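Local structure of Mab-21 domain-containing protein (Tribolium castaneum, 7LT2) at residues Leu146-Cys157 with Thr165-Gly173. The protein senses double-stranded RNA in the cytoplasm and, in response, makes the cyclic dinucleotide 2',3'-cGAMP from ATP and GTP as an innate immune signal. Residues are numbered along the deposited sequence; the frame is centred on the assembly and turned at random.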
loop_
_atom_site.group_PDB
_atom_site.type_symbol
_atom_site.label_atom_id
_atom_site.label_comp_id
_atom_site.label_asym_id
_atom_site.label_seq_id
_atom_site.Cartn_x
_atom_site.Cartn_y
_atom_site.Cartn_z
ATOM N N LEU A 146 9.982 14.607 -16.182
ATOM C CA LEU A 146 9.799 15.883 -15.490
ATOM C C LEU A 146 10.390 17.048 -16.282
ATOM O O LEU A 146 9.823 18.147 -16.293
ATOM C CB LEU A 146 10.422 15.811 -14.095
ATOM C CG LEU A 146 9.716 14.928 -13.059
ATOM C CD1 LEU A 146 10.653 14.633 -11.897
ATOM C CD2 LEU A 146 8.451 15.594 -12.559
ATOM N N ASN A 147 11.523 16.828 -16.956
ATOM C CA ASN A 147 12.168 17.899 -17.712
ATOM C C ASN A 147 11.346 18.368 -18.904
ATOM O O ASN A 147 11.547 19.498 -19.367
ATOM C CB ASN A 147 13.549 17.455 -18.212
ATOM C CG ASN A 147 14.564 17.326 -17.099
ATOM O OD1 ASN A 147 14.430 17.937 -16.041
ATOM N ND2 ASN A 147 15.602 16.533 -17.341
ATOM N N THR A 148 10.438 17.536 -19.419
ATOM C CA THR A 148 9.642 17.905 -20.580
ATOM C C THR A 148 8.350 18.628 -20.219
ATOM O O THR A 148 7.644 19.084 -21.124
ATOM C CB THR A 148 9.299 16.664 -21.416
ATOM O OG1 THR A 148 8.369 15.838 -20.699
ATOM C CG2 THR A 148 10.552 15.864 -21.724
ATOM N N LEU A 149 8.028 18.741 -18.941
ATOM C CA LEU A 149 6.790 19.374 -18.518
ATOM C C LEU A 149 7.005 20.863 -18.302
ATOM O O LEU A 149 8.127 21.311 -18.048
ATOM C CB LEU A 149 6.283 18.729 -17.228
ATOM C CG LEU A 149 6.021 17.222 -17.286
ATOM C CD1 LEU A 149 5.524 16.712 -15.940
ATOM C CD2 LEU A 149 5.033 16.885 -18.388
ATOM N N PRO A 150 5.946 21.667 -18.412
ATOM C CA PRO A 150 6.072 23.096 -18.093
ATOM C C PRO A 150 6.386 23.279 -16.617
ATOM O O PRO A 150 5.745 22.673 -15.756
ATOM C CB PRO A 150 4.691 23.669 -18.444
ATOM C CG PRO A 150 4.012 22.627 -19.259
ATOM C CD PRO A 150 4.583 21.311 -18.834
ATOM N N TRP A 151 7.379 24.111 -16.329
ATOM C CA TRP A 151 7.731 24.441 -14.957
ATOM C C TRP A 151 7.295 25.863 -14.638
ATOM O O TRP A 151 7.468 26.775 -15.452
ATOM C CB TRP A 151 9.234 24.301 -14.701
ATOM C CG TRP A 151 9.764 22.892 -14.754
ATOM C CD1 TRP A 151 9.085 21.768 -15.125
ATOM C CD2 TRP A 151 11.093 22.469 -14.424
ATOM N NE1 TRP A 151 9.914 20.668 -15.050
ATOM C CE2 TRP A 151 11.150 21.074 -14.621
ATOM C CE3 TRP A 151 12.241 23.135 -13.984
ATOM C CZ2 TRP A 151 12.312 20.333 -14.392
ATOM C CZ3 TRP A 151 13.395 22.399 -13.758
ATOM C CH2 TRP A 151 13.421 21.012 -13.962
ATOM N N VAL A 152 6.719 26.039 -13.454
ATOM C CA VAL A 152 6.445 27.353 -12.899
ATOM C C VAL A 152 7.233 27.475 -11.603
ATOM O O VAL A 152 7.716 26.484 -11.049
ATOM C CB VAL A 152 4.939 27.588 -12.653
ATOM C CG1 VAL A 152 4.161 27.447 -13.948
ATOM C CG2 VAL A 152 4.413 26.621 -11.601
ATOM N N ASN A 153 7.373 28.709 -11.131
ATOM C CA ASN A 153 8.009 28.999 -9.838
ATOM C C ASN A 153 9.406 28.380 -9.853
ATOM O O ASN A 153 10.181 28.659 -10.783
ATOM C CB ASN A 153 7.082 28.525 -8.723
ATOM C CG ASN A 153 7.434 29.124 -7.376
ATOM O OD1 ASN A 153 8.578 29.041 -6.923
ATOM N ND2 ASN A 153 6.451 29.744 -6.731
ATOM N N ASN A 154 9.768 27.544 -8.883
ATOM C CA ASN A 154 11.089 26.919 -8.827
ATOM C C ASN A 154 10.923 25.413 -9.002
ATOM O O ASN A 154 10.618 24.699 -8.043
ATOM C CB ASN A 154 11.796 27.243 -7.514
ATOM C CG ASN A 154 13.201 26.680 -7.460
ATOM O OD1 ASN A 154 13.961 26.793 -8.420
ATOM N ND2 ASN A 154 13.547 26.053 -6.340
ATOM N N ALA A 155 11.130 24.938 -10.231
ATOM C CA ALA A 155 11.100 23.509 -10.546
ATOM C C ALA A 155 9.786 22.867 -10.108
ATOM O O ALA A 155 9.760 21.756 -9.580
ATOM C CB ALA A 155 12.293 22.780 -9.927
ATOM N N THR A 156 8.687 23.579 -10.304
ATOM C CA THR A 156 7.356 23.050 -10.049
ATOM C C THR A 156 6.686 22.786 -11.389
ATOM O O THR A 156 6.513 23.714 -12.186
ATOM C CB THR A 156 6.535 24.034 -9.215
ATOM O OG1 THR A 156 7.157 24.212 -7.935
ATOM C CG2 THR A 156 5.120 23.518 -9.025
ATOM N N CYS A 157 6.325 21.530 -11.644
ATOM C CA CYS A 157 5.646 21.183 -12.886
ATOM C C CYS A 157 4.195 21.631 -12.836
ATOM O O CYS A 157 3.550 21.571 -11.785
ATOM C CB CYS A 157 5.686 19.678 -13.137
ATOM S SG CYS A 157 7.314 18.980 -13.153
ATOM N N THR A 165 -6.066 22.911 -12.856
ATOM C CA THR A 165 -4.621 23.042 -12.972
ATOM C C THR A 165 -3.968 22.587 -11.676
ATOM O O THR A 165 -4.459 22.888 -10.583
ATOM C CB THR A 165 -4.231 24.488 -13.279
ATOM O OG1 THR A 165 -4.875 24.900 -14.492
ATOM C CG2 THR A 165 -2.720 24.622 -13.445
ATOM N N PHE A 166 -2.864 21.859 -11.801
ATOM C CA PHE A 166 -2.225 21.254 -10.647
ATOM C C PHE A 166 -0.722 21.454 -10.722
ATOM O O PHE A 166 -0.151 21.629 -11.802
ATOM C CB PHE A 166 -2.598 19.771 -10.548
ATOM C CG PHE A 166 -4.073 19.569 -10.418
ATOM C CD1 PHE A 166 -4.685 19.664 -9.178
ATOM C CD2 PHE A 166 -4.862 19.387 -11.541
ATOM C CE1 PHE A 166 -6.052 19.537 -9.060
ATOM C CE2 PHE A 166 -6.227 19.252 -11.426
ATOM C CZ PHE A 166 -6.822 19.327 -10.187
ATOM N N HIS A 167 -0.099 21.456 -9.549
ATOM C CA HIS A 167 1.332 21.653 -9.404
ATOM C C HIS A 167 1.963 20.371 -8.889
ATOM O O HIS A 167 1.440 19.735 -7.968
ATOM C CB HIS A 167 1.634 22.808 -8.446
ATOM C CG HIS A 167 1.393 24.161 -9.035
ATOM N ND1 HIS A 167 1.484 25.323 -8.298
ATOM C CD2 HIS A 167 1.066 24.538 -10.294
ATOM C CE1 HIS A 167 1.223 26.357 -9.078
ATOM N NE2 HIS A 167 0.967 25.908 -10.293
ATOM N N ILE A 168 3.085 19.988 -9.488
ATOM C CA ILE A 168 3.798 18.779 -9.102
ATOM C C ILE A 168 5.208 19.168 -8.685
ATOM O O ILE A 168 5.966 19.743 -9.478
ATOM C CB ILE A 168 3.826 17.738 -10.231
ATOM C CG1 ILE A 168 2.419 17.208 -10.502
ATOM C CG2 ILE A 168 4.742 16.587 -9.862
ATOM C CD1 ILE A 168 2.394 16.121 -11.542
ATOM N N ASN A 169 5.546 18.868 -7.438
ATOM C CA ASN A 169 6.902 18.962 -6.933
ATOM C C ASN A 169 7.448 17.550 -6.760
ATOM O O ASN A 169 6.689 16.580 -6.703
ATOM C CB ASN A 169 6.934 19.740 -5.613
ATOM C CG ASN A 169 6.522 21.192 -5.788
ATOM O OD1 ASN A 169 7.286 22.004 -6.314
ATOM N ND2 ASN A 169 5.315 21.526 -5.350
ATOM N N TRP A 170 8.771 17.422 -6.711
ATOM C CA TRP A 170 9.329 16.078 -6.667
ATOM C C TRP A 170 10.624 16.059 -5.874
ATOM O O TRP A 170 11.319 17.072 -5.736
ATOM C CB TRP A 170 9.590 15.515 -8.064
ATOM C CG TRP A 170 10.708 16.197 -8.727
ATOM C CD1 TRP A 170 12.037 15.880 -8.643
ATOM C CD2 TRP A 170 10.620 17.345 -9.559
ATOM N NE1 TRP A 170 12.779 16.760 -9.387
ATOM C CE2 TRP A 170 11.932 17.671 -9.961
ATOM C CE3 TRP A 170 9.559 18.129 -10.016
ATOM C CZ2 TRP A 170 12.209 18.744 -10.800
ATOM C CZ3 TRP A 170 9.836 19.187 -10.850
ATOM C CH2 TRP A 170 11.150 19.492 -11.230
ATOM N N TRP A 171 10.950 14.865 -5.390
ATOM C CA TRP A 171 12.140 14.602 -4.589
ATOM C C TRP A 171 12.281 13.092 -4.466
ATOM O O TRP A 171 11.373 12.335 -4.812
ATOM C CB TRP A 171 12.047 15.262 -3.207
ATOM C CG TRP A 171 10.811 14.864 -2.442
ATOM C CD1 TRP A 171 10.672 13.789 -1.611
ATOM C CD2 TRP A 171 9.545 15.540 -2.438
ATOM N NE1 TRP A 171 9.395 13.752 -1.096
ATOM C CE2 TRP A 171 8.686 14.816 -1.587
ATOM C CE3 TRP A 171 9.056 16.686 -3.073
ATOM C CZ2 TRP A 171 7.363 15.195 -1.362
ATOM C CZ3 TRP A 171 7.740 17.064 -2.845
ATOM C CH2 TRP A 171 6.912 16.323 -1.993
ATOM N N LYS A 172 13.424 12.656 -3.950
ATOM C CA LYS A 172 13.681 11.230 -3.762
ATOM C C LYS A 172 14.100 11.002 -2.314
ATOM O O LYS A 172 15.260 11.212 -1.955
ATOM C CB LYS A 172 14.739 10.734 -4.739
ATOM C CG LYS A 172 14.882 9.233 -4.780
ATOM C CD LYS A 172 15.700 8.805 -5.983
ATOM C CE LYS A 172 15.907 7.303 -5.996
ATOM N NZ LYS A 172 16.719 6.862 -4.831
ATOM N N GLY A 173 13.154 10.582 -1.481
ATOM C CA GLY A 173 13.429 10.242 -0.102
ATOM C C GLY A 173 13.535 8.758 0.148
ATOM O O GLY A 173 13.577 8.335 1.309
HETATM O O HOH W 1 9.779 20.571 -7.463
#
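C157 and I168 form an antiparallel hydrogen-bonded pair where two hairpins of the nucleotidyltransferase sheet meet: 151-152 turns back into 156-161, which in turn pairs with 164-171. The amide N of C157 gives to the O of I168 and the N of I168 returns to the O of C157, both at 2.8 Å. Beyond this pair, W170 supplies an indole broad enough to span L146, W151, A155 and C157. L146, from helix 131-147, lays CD1 over the five-membered ring, 3.5 Å from the centroid and nearly on the ring normal, a CH-pi contact suited to a branched aliphatic chain. C157, small and polarisable, brings SG obliquely to the same indole, 3.4 Å from CZ3 of W170. Along the far rim, CH2 of W170 meets one face of W151, the six-membered rings inclined at 50°, while the short CB of A155 touches that same CH2 atom.

At the neighbouring positions the contact is mixed, and threonine serves both sides of it. T156 places OG1 beside its own backbone N (chi1 -63°), from where the hydroxyl donates to OD1 of N169 over 2.7 Å; its methyl CG2 meets CB of H167. The imidazole of H167 offers one face to CG2 of V152 and its NE2 to a hydrogen bond with OE1 of E158.

Further out, helix 18-42 packs on L146 through F35 and on I168 through V31. W151 is tethered through NE1, which donates to the O of L146 at 2.8 Å; the N of L149 reaches this oxygen from the opposite face of the carbonyl plane.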